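Local coordinates for hypothetical signal peptide protein (PDB 3PJY) that is of unknown function: a DUF192-family protein with a putative signal peptide, tentatively described as a transcription regulator, at residues B[80-85]-B[100-105]; B[57-62]-B[72-77]. One frame throughout, in Å; residues are numbered along the deposited sequence.

Contact 1 of 2, residues B[80-85]-B[100-105]; sequences TIRTIH and EPVAYV
Arg82 and Glu100 form a salt bridge at the 81-88 edge of the mixed beta-sheet, across strand 70-75 and beside Phe74. Strand 70-75 lies between strands 81-88 and 102-109, but Glu100 and Val102 precede the corner the chain turns at Ala103 and so stand over the face of strand 70-75 near Phe74. The two backbones exchange no hydrogen bonds; side chains and one water do the joining. A classic beta bulge is consistent with this: Arg82 and Thr83 both lie opposite Phe74, and both start out toward the segment 100-105. The Arg82 chain, bent at chi2 and chi3, turns the side of its guanidinium to the acid and grips a single oxygen with two nitrogens. NE lies 3.3 Å from Glu100 OE1, with an N-H...O angle of 145°. NH2 lies 3.2 Å from the same OE1, at 148°. Guanidinium and carboxylate planes stand 78° apart. OE1 sits close to the guanidinium plane and receives NH2 on its syn lone pair, whereas NE reaches it from above the carboxylate plane. Glu100 arrives on an otherwise extended chain with CG between its backbone N and carbonyl carbon, and Ser98 OG bonds to its backbone O. OE2 lies against carbon of both bulge residues, 3.4 Å from Arg82 CB and 3.6 Å from Thr83 CG2. Nearer the backbone of Arg82, Val102 CG1 touches its CG at 4.3 Å. A water completes the link, accepting from Thr83 OG1 at 2.6 Å and donating to Glu100 OE2 at 2.8 Å.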
ATOM      1  N   THR B  80     -11.610  -8.691   9.636  1.00 16.68           N
ATOM      2  CA  THR B  80     -12.604  -7.675   9.982  1.00 17.24           C
ATOM      3  C   THR B  80     -12.199  -6.896  11.217  1.00 16.46           C
ATOM      4  O   THR B  80     -11.842  -7.480  12.267  1.00 18.13           O
ATOM      5  CB  THR B  80     -14.005  -8.283  10.197  1.00 20.25           C
ATOM      6  OG1 THR B  80     -14.396  -8.994   9.026  1.00 25.02           O
ATOM      7  CG2 THR B  80     -15.014  -7.210  10.414  1.00 21.06           C
ATOM      8  N   ILE B  81     -12.231  -5.577  11.108  1.00 16.43           N
ATOM      9  CA  ILE B  81     -12.009  -4.726  12.245  1.00 16.69           C
ATOM     10  C   ILE B  81     -13.284  -4.708  13.083  1.00 18.79           C
ATOM     11  O   ILE B  81     -14.319  -4.188  12.655  1.00 19.43           O
ATOM     12  CB  ILE B  81     -11.608  -3.316  11.809  1.00 17.65           C
ATOM     13  CG1 ILE B  81     -10.326  -3.340  11.000  1.00 19.34           C
ATOM     14  CG2 ILE B  81     -11.487  -2.416  13.011  1.00 18.07           C
ATOM     15  CD1 ILE B  81     -10.157  -2.110  10.068  1.00 19.94           C
ATOM     16  N   ARG B  82     -13.198  -5.266  14.287  1.00 19.02           N
ATOM     17  CA  ARG B  82     -14.355  -5.411  15.178  1.00 18.30           C
ATOM     18  C   ARG B  82     -14.587  -4.164  15.983  1.00 22.67           C
ATOM     19  O   ARG B  82     -15.733  -3.694  16.052  1.00 24.08           O
ATOM     20  CB  ARG B  82     -14.184  -6.612  16.121  1.00 20.36           C
ATOM     21  CG  ARG B  82     -14.010  -7.917  15.388  1.00 23.47           C
ATOM     22  CD  ARG B  82     -15.257  -8.357  14.679  1.00 39.33           C
ATOM     23  NE  ARG B  82     -16.393  -8.362  15.590  1.00 48.22           N
ATOM     24  CZ  ARG B  82     -17.672  -8.410  15.214  1.00 62.06           C
ATOM     25  NH1 ARG B  82     -18.008  -8.483  13.925  1.00 60.17           N
ATOM     26  NH2 ARG B  82     -18.622  -8.407  16.145  1.00 62.68           N
ATOM     27  N   THR B  83     -13.539  -3.652  16.614  1.00 20.83           N
ATOM     28  CA  THR B  83     -13.627  -2.440  17.376  1.00 21.22           C
ATOM     29  C   THR B  83     -12.331  -1.640  17.223  1.00 19.44           C
ATOM     30  O   THR B  83     -11.273  -2.192  16.877  1.00 18.17           O
ATOM     31  CB  THR B  83     -13.890  -2.682  18.867  1.00 26.56           C
ATOM     32  OG1 THR B  83     -12.836  -3.416  19.420  1.00 25.57           O
ATOM     33  CG2 THR B  83     -15.169  -3.496  19.085  1.00 30.00           C
ATOM     34  N   ILE B  84     -12.459  -0.356  17.525  1.00 18.12           N
ATOM     35  CA  ILE B  84     -11.361   0.584  17.388  1.00 16.86           C
ATOM     36  C   ILE B  84     -11.311   1.436  18.623  1.00 18.43           C
ATOM     37  O   ILE B  84     -12.358   1.991  19.037  1.00 20.70           O
ATOM     38  CB  ILE B  84     -11.507   1.485  16.160  1.00 16.73           C
ATOM     39  CG1 ILE B  84     -11.569   0.649  14.887  1.00 18.79           C
ATOM     40  CG2 ILE B  84     -10.351   2.477  16.106  1.00 18.18           C
ATOM     41  CD1 ILE B  84     -11.736   1.464  13.569  1.00 20.31           C
ATOM     42  N   HIS B  85     -10.120   1.538  19.212  1.00 17.66           N
ATOM     43  CA  HIS B  85      -9.885   2.474  20.305  1.00 16.81           C
ATOM     44  C   HIS B  85      -8.920   3.523  19.827  1.00 17.21           C
ATOM     45  O   HIS B  85      -7.710   3.279  19.765  1.00 19.21           O
ATOM     46  CB  HIS B  85      -9.324   1.765  21.537  1.00 18.74           C
ATOM     47  CG  HIS B  85      -9.206   2.647  22.734  1.00 18.58           C
ATOM     48  ND1 HIS B  85     -10.143   2.620  23.754  1.00 26.24           N
ATOM     49  CD2 HIS B  85      -8.331   3.628  23.054  1.00 23.18           C
ATOM     50  CE1 HIS B  85      -9.818   3.526  24.663  1.00 26.07           C
ATOM     51  NE2 HIS B  85      -8.745   4.172  24.256  1.00 23.86           N
ATOM     52  N   GLU B 100     -14.447  -8.929  23.207  1.00 26.62           N
ATOM     53  CA  GLU B 100     -14.893 -10.074  22.446  1.00 27.46           C
ATOM     54  C   GLU B 100     -13.648 -10.721  21.817  1.00 24.29           C
ATOM     55  O   GLU B 100     -12.582 -10.091  21.710  1.00 24.79           O
ATOM     56  CB  GLU B 100     -15.793  -9.654  21.302  1.00 28.89           C
ATOM     57  CG  GLU B 100     -15.110  -8.827  20.272  1.00 26.44           C
ATOM     58  CD  GLU B 100     -16.071  -8.241  19.262  1.00 41.89           C
ATOM     59  OE1 GLU B 100     -16.937  -8.979  18.755  1.00 51.72           O
ATOM     60  OE2 GLU B 100     -15.962  -7.032  18.991  1.00 45.53           O
ATOM     61  N   PRO B 101     -13.789 -11.956  21.352  1.00 23.65           N
ATOM     62  CA  PRO B 101     -12.598 -12.651  20.825  1.00 21.25           C
ATOM     63  C   PRO B 101     -12.085 -12.028  19.545  1.00 19.08           C
ATOM     64  O   PRO B 101     -12.874 -11.705  18.649  1.00 21.84           O
ATOM     65  CB  PRO B 101     -13.129 -14.057  20.559  1.00 22.22           C
ATOM     66  CG  PRO B 101     -14.317 -14.180  21.511  1.00 26.21           C
ATOM     67  CD  PRO B 101     -14.954 -12.854  21.433  1.00 26.10           C
ATOM     68  N   VAL B 102     -10.769 -11.844  19.438  1.00 18.45           N
ATOM     69  CA  VAL B 102     -10.115 -11.368  18.226  1.00 16.83           C
ATOM     70  C   VAL B 102      -8.825 -12.155  18.012  1.00 18.34           C
ATOM     71  O   VAL B 102      -8.408 -12.934  18.883  1.00 17.32           O
ATOM     72  CB  VAL B 102      -9.773  -9.843  18.312  1.00 17.47           C
ATOM     73  CG1 VAL B 102     -11.108  -9.011  18.365  1.00 20.80           C
ATOM     74  CG2 VAL B 102      -8.845  -9.496  19.495  1.00 18.62           C
ATOM     75  N   ALA B 103      -8.207 -11.960  16.844  1.00 17.04           N
ATOM     76  CA  ALA B 103      -7.001 -12.679  16.466  1.00 15.33           C
ATOM     77  C   ALA B 103      -5.769 -11.781  16.349  1.00 14.56           C
ATOM     78  O   ALA B 103      -4.645 -12.257  16.387  1.00 15.92           O
ATOM     79  CB  ALA B 103      -7.223 -13.404  15.127  1.00 18.81           C
ATOM     80  N   TYR B 104      -5.989 -10.484  16.142  1.00 15.02           N
ATOM     81  CA  TYR B 104      -4.917  -9.505  15.927  1.00 14.64           C
ATOM     82  C   TYR B 104      -5.284  -8.187  16.544  1.00 13.55           C
ATOM     83  O   TYR B 104      -6.482  -7.857  16.704  1.00 15.69           O
ATOM     84  CB  TYR B 104      -4.656  -9.245  14.450  1.00 14.37           C
ATOM     85  CG  TYR B 104      -4.385 -10.442  13.593  1.00 18.09           C
ATOM     86  CD1 TYR B 104      -5.441 -11.086  12.954  1.00 19.73           C
ATOM     87  CD2 TYR B 104      -3.097 -10.894  13.379  1.00 19.15           C
ATOM     88  CE1 TYR B 104      -5.238 -12.141  12.161  1.00 21.99           C
ATOM     89  CE2 TYR B 104      -2.874 -12.000  12.556  1.00 24.91           C
ATOM     90  CZ  TYR B 104      -3.959 -12.627  11.999  1.00 24.52           C
ATOM     91  OH  TYR B 104      -3.759 -13.692  11.169  1.00 29.38           O
ATOM     92  N   VAL B 105      -4.274  -7.390  16.854  1.00 14.21           N
ATOM     93  CA  VAL B 105      -4.447  -5.972  17.135  1.00 13.52           C
ATOM     94  C   VAL B 105      -3.443  -5.227  16.250  1.00 13.66           C
ATOM     95  O   VAL B 105      -2.273  -5.617  16.145  1.00 13.87           O
ATOM     96  CB  VAL B 105      -4.244  -5.613  18.587  1.00 13.61           C
ATOM     97  CG1 VAL B 105      -4.100  -4.100  18.831  1.00 16.30           C
ATOM     98  CG2 VAL B 105      -5.417  -6.165  19.461  1.00 14.34           C
TER
HETATM   99  O   HOH W   1     -13.406  -5.949  19.631  1.00 35.13           O

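Contact 2 of 2, residues B[57-62]-B[72-77]; sequences RPVMMW and MLFIAS. With SO4 (sulfate ion), chain G.
Val59 and Met61 reach the Phe74 ring from different directions, joining the short strand 60-61 to strand 70-75 of the mixed sheet in a buried apolar layer. Strand 60-61 pairs with strand 96-97 in a separate two-stranded antiparallel sheet; no hydrogen bond crosses here, and side chains do most of the joining. Val59 CG2 lies at the edge of the ring, near its plane, 4.0 Å from Phe74 CE1. Met61, a selenomethionine, meets the same corner obliquely, its CG 3.9 Å from Phe74 CE1. Both side chains run past the phenylalanine in opposite directions to it. Although the CB of Phe74 leaves the backbone alongside segment 57-62 rather than at it, the ring, with CG anti to the carbonyl carbon (chi1 -68°), swings in. Met72, also a selenomethionine, is extended beyond CG and lays its SE 3.7 Å from Met61 CB. An alanine in place of Phe74 would remove the ring and would probably leave Val59 and Met61 without their shared partner, opening a gap between the layers. At the outer end, Arg57 holds a sulfate, probably from the crystallisation liquor, at its guanidinium edge; NE donates to sulfate O1 at 3.1 Å with an N-H...O angle of 155°. Beside it, Pro58 CG rests 3.6 Å from sulfate O2.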
ATOM      1  N   ARG B  57      -9.273 -15.142  20.773  1.00 16.11           N
ATOM      2  CA  ARG B  57      -9.561 -15.066  22.211  1.00 18.39           C
ATOM      3  C   ARG B  57      -9.631 -13.579  22.550  1.00 17.16           C
ATOM      4  O   ARG B  57      -9.010 -12.774  21.880  1.00 17.30           O
ATOM      5  CB  ARG B  57      -8.435 -15.747  23.017  1.00 21.31           C
ATOM      6  CG  ARG B  57      -8.700 -15.800  24.488  1.00 24.72           C
ATOM      7  CD  ARG B  57      -7.627 -16.503  25.313  1.00 23.82           C
ATOM      8  NE  ARG B  57      -8.118 -16.499  26.689  1.00 29.64           N
ATOM      9  CZ  ARG B  57      -7.694 -17.305  27.653  1.00 35.16           C
ATOM     10  NH1 ARG B  57      -6.750 -18.213  27.405  1.00 33.37           N
ATOM     11  NH2 ARG B  57      -8.256 -17.224  28.860  1.00 37.03           N
ATOM     12  N   PRO B  58     -10.380 -13.181  23.605  1.00 18.62           N
ATOM     13  CA  PRO B  58     -10.277 -11.755  23.947  1.00 19.46           C
ATOM     14  C   PRO B  58      -8.876 -11.374  24.362  1.00 19.29           C
ATOM     15  O   PRO B  58      -8.121 -12.236  24.883  1.00 19.14           O
ATOM     16  CB  PRO B  58     -11.249 -11.613  25.117  1.00 22.73           C
ATOM     17  CG  PRO B  58     -12.242 -12.697  24.879  1.00 22.51           C
ATOM     18  CD  PRO B  58     -11.407 -13.875  24.404  1.00 21.76           C
ATOM     19  N   VAL B  59      -8.501 -10.122  24.107  1.00 17.92           N
ATOM     20  CA  VAL B  59      -7.180  -9.648  24.472  1.00 17.72           C
ATOM     21  C   VAL B  59      -7.269  -8.313  25.217  1.00 18.12           C
ATOM     22  O   VAL B  59      -8.269  -7.566  25.124  1.00 19.19           O
ATOM     23  CB  VAL B  59      -6.244  -9.487  23.266  1.00 19.56           C
ATOM     24  CG1 VAL B  59      -6.156 -10.783  22.485  1.00 22.06           C
ATOM     25  CG2 VAL B  59      -6.693  -8.433  22.377  1.00 20.17           C
HETATM   26  N   MSE B  60      -6.222  -8.049  25.957  1.00 19.74           N
HETATM   27  CA  MSE B  60      -6.084  -6.841  26.760  1.00 18.30           C
HETATM   28  C   MSE B  60      -4.816  -6.120  26.321  1.00 16.94           C
HETATM   29  O   MSE B  60      -3.723  -6.688  26.290  1.00 17.52           O
HETATM   30  CB  MSE B  60      -5.998  -7.236  28.234  1.00 21.41           C
HETATM   31  CG  MSE B  60      -7.239  -7.950  28.669  1.00 23.44           C
HETATM   32 SE   MSE B  60      -7.408  -8.138  30.594  0.75 32.04          SE
HETATM   33  CE  MSE B  60      -5.876  -8.593  30.790  1.00 19.80           C
HETATM   34  N   MSE B  61      -4.955  -4.815  26.023  1.00 16.81           N
HETATM   35  CA  MSE B  61      -3.837  -3.961  25.667  1.00 16.27           C
HETATM   36  C   MSE B  61      -3.719  -2.820  26.659  1.00 15.70           C
HETATM   37  O   MSE B  61      -4.665  -2.485  27.341  1.00 16.52           O
HETATM   38  CB  MSE B  61      -4.086  -3.369  24.289  1.00 17.68           C
HETATM   39  CG  MSE B  61      -4.416  -4.364  23.179  1.00 17.71           C
HETATM   40 SE   MSE B  61      -2.947  -5.534  22.709  0.75 17.12          SE
HETATM   41  CE  MSE B  61      -1.770  -4.290  21.907  1.00 20.99           C
ATOM     42  N   TRP B  62      -2.525  -2.263  26.718  1.00 14.89           N
ATOM     43  CA  TRP B  62      -2.287  -1.038  27.498  1.00 15.73           C
ATOM     44  C   TRP B  62      -1.158  -0.214  26.919  1.00 16.55           C
ATOM     45  O   TRP B  62      -0.537  -0.592  25.904  1.00 19.28           O
ATOM     46  CB  TRP B  62      -2.081  -1.367  28.989  1.00 16.82           C
ATOM     47  CG  TRP B  62      -0.809  -2.142  29.358  1.00 16.53           C
ATOM     48  CD1 TRP B  62       0.147  -2.607  28.519  1.00 19.38           C
ATOM     49  CD2 TRP B  62      -0.418  -2.575  30.675  1.00 19.35           C
ATOM     50  NE1 TRP B  62       1.126  -3.293  29.223  1.00 18.88           N
ATOM     51  CE2 TRP B  62       0.778  -3.301  30.540  1.00 21.18           C
ATOM     52  CE3 TRP B  62      -0.972  -2.428  31.936  1.00 26.11           C
ATOM     53  CZ2 TRP B  62       1.457  -3.852  31.646  1.00 23.93           C
ATOM     54  CZ3 TRP B  62      -0.302  -2.990  33.039  1.00 29.14           C
ATOM     55  CH2 TRP B  62       0.884  -3.694  32.880  1.00 29.42           C
HETATM   56  N   MSE B  72      -5.723   1.887  18.252  1.00 15.28           N
HETATM   57  CA  MSE B  72      -5.745   0.432  18.359  1.00 15.53           C
HETATM   58  C   MSE B  72      -6.912  -0.140  17.585  1.00 16.22           C
HETATM   59  O   MSE B  72      -8.062   0.297  17.789  1.00 16.86           O
HETATM   60  CB  MSE B  72      -5.813  -0.032  19.832  1.00 15.40           C
HETATM   61  CG  MSE B  72      -4.682   0.382  20.627  1.00 18.77           C
HETATM   62 SE   MSE B  72      -5.013  -0.292  22.412  0.75 21.28          SE
HETATM   63  CE  MSE B  72      -3.309   0.267  23.211  1.00 21.74           C
ATOM     64  N   LEU B  73      -6.664  -1.091  16.692  1.00 15.46           N
ATOM     65  CA  LEU B  73      -7.713  -1.742  15.926  1.00 13.11           C
ATOM     66  C   LEU B  73      -7.708  -3.235  16.313  1.00 14.35           C
ATOM     67  O   LEU B  73      -6.684  -3.884  16.205  1.00 14.51           O
ATOM     68  CB  LEU B  73      -7.522  -1.596  14.421  1.00 14.45           C
ATOM     69  CG  LEU B  73      -7.484  -0.183  13.828  1.00 16.87           C
ATOM     70  CD1 LEU B  73      -6.210   0.588  14.178  1.00 19.84           C
ATOM     71  CD2 LEU B  73      -7.563  -0.290  12.308  1.00 22.62           C
ATOM     72  N   PHE B  74      -8.848  -3.723  16.795  1.00 14.91           N
ATOM     73  CA  PHE B  74      -9.041  -5.120  17.232  1.00 15.78           C
ATOM     74  C   PHE B  74      -9.655  -5.886  16.094  1.00 17.03           C
ATOM     75  O   PHE B  74     -10.718  -5.507  15.620  1.00 16.73           O
ATOM     76  CB  PHE B  74      -9.947  -5.096  18.451  1.00 17.20           C
ATOM     77  CG  PHE B  74      -9.290  -4.468  19.662  1.00 15.72           C
ATOM     78  CD1 PHE B  74      -8.521  -5.239  20.522  1.00 18.30           C
ATOM     79  CD2 PHE B  74      -9.446  -3.149  19.946  1.00 19.24           C
ATOM     80  CE1 PHE B  74      -7.925  -4.687  21.626  1.00 19.12           C
ATOM     81  CE2 PHE B  74      -8.823  -2.586  21.046  1.00 19.72           C
ATOM     82  CZ  PHE B  74      -8.048  -3.371  21.880  1.00 21.09           C
ATOM     83  N   ILE B  75      -8.989  -6.930  15.629  1.00 14.53           N
ATOM     84  CA  ILE B  75      -9.233  -7.514  14.337  1.00 16.14           C
ATOM     85  C   ILE B  75      -9.502  -9.005  14.417  1.00 16.42           C
ATOM     86  O   ILE B  75      -8.745  -9.749  15.057  1.00 16.98           O
ATOM     87  CB  ILE B  75      -8.045  -7.216  13.368  1.00 16.24           C
ATOM     88  CG1 ILE B  75      -7.895  -5.676  13.178  1.00 18.94           C
ATOM     89  CG2 ILE B  75      -8.211  -7.914  12.021  1.00 17.46           C
ATOM     90  CD1 ILE B  75      -6.581  -5.291  12.470  1.00 19.52           C
ATOM     91  N   ALA B  76     -10.545  -9.439  13.734  1.00 16.55           N
ATOM     92  CA  ALA B  76     -10.905 -10.869  13.710  1.00 19.02           C
ATOM     93  C   ALA B  76      -9.954 -11.665  12.821  1.00 20.07           C
ATOM     94  O   ALA B  76      -9.213 -11.105  12.033  1.00 18.91           O
ATOM     95  CB  ALA B  76     -12.349 -11.006  13.226  1.00 21.31           C
ATOM     96  N   SER B  77     -10.003 -13.008  12.903  1.00 21.01           N
ATOM     97  CA  SER B  77      -9.123 -13.821  12.058  1.00 21.37           C
ATOM     98  C   SER B  77      -9.296 -13.628  10.548  1.00 22.81           C
ATOM     99  O   SER B  77      -8.346 -13.856   9.782  1.00 24.72           O
ATOM    100  CB  SER B  77      -9.271 -15.336  12.377  1.00 27.19           C
ATOM    101  OG  SER B  77     -10.597 -15.698  12.220  1.00 30.80           O
TER
HETATM  102  S   SO4 G 205     -10.814 -14.704  28.368  1.00 31.39           S
HETATM  103  O1  SO4 G 205      -9.618 -14.010  27.878  1.00 35.80           O
HETATM  104  O2  SO4 G 205     -11.988 -13.803  28.341  1.00 27.72           O
HETATM  105  O3  SO4 G 205     -10.614 -15.155  29.749  1.00 29.48           O
HETATM  106  O4  SO4 G 205     -11.175 -15.833  27.504  1.00 35.11           O

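Contacts 1 and 2 interlock, their centres about 4 Å apart, and meet along strand 70-75, which pairs with strands 81-88 and 102-109. Probable backbone hydrogen bonds fix one border: Arg82 N to Phe74 O and His85 N to Met72 O, each 2.8 Å. On the other, Val105 CG2 packs 3.4 Å from Phe74 CD1, so Phe74 of contact 2 meets both segments of contact 1: Arg82 through its backbone O and Val105 through its ring. Val102 also touches Val59, and Ser98 OG bonds to the backbone of both Glu100 and Val59, tying segment 100-105 to segment 57-62. The polar, partly exposed contact 1 thus adjoins the buried layer of contact 2.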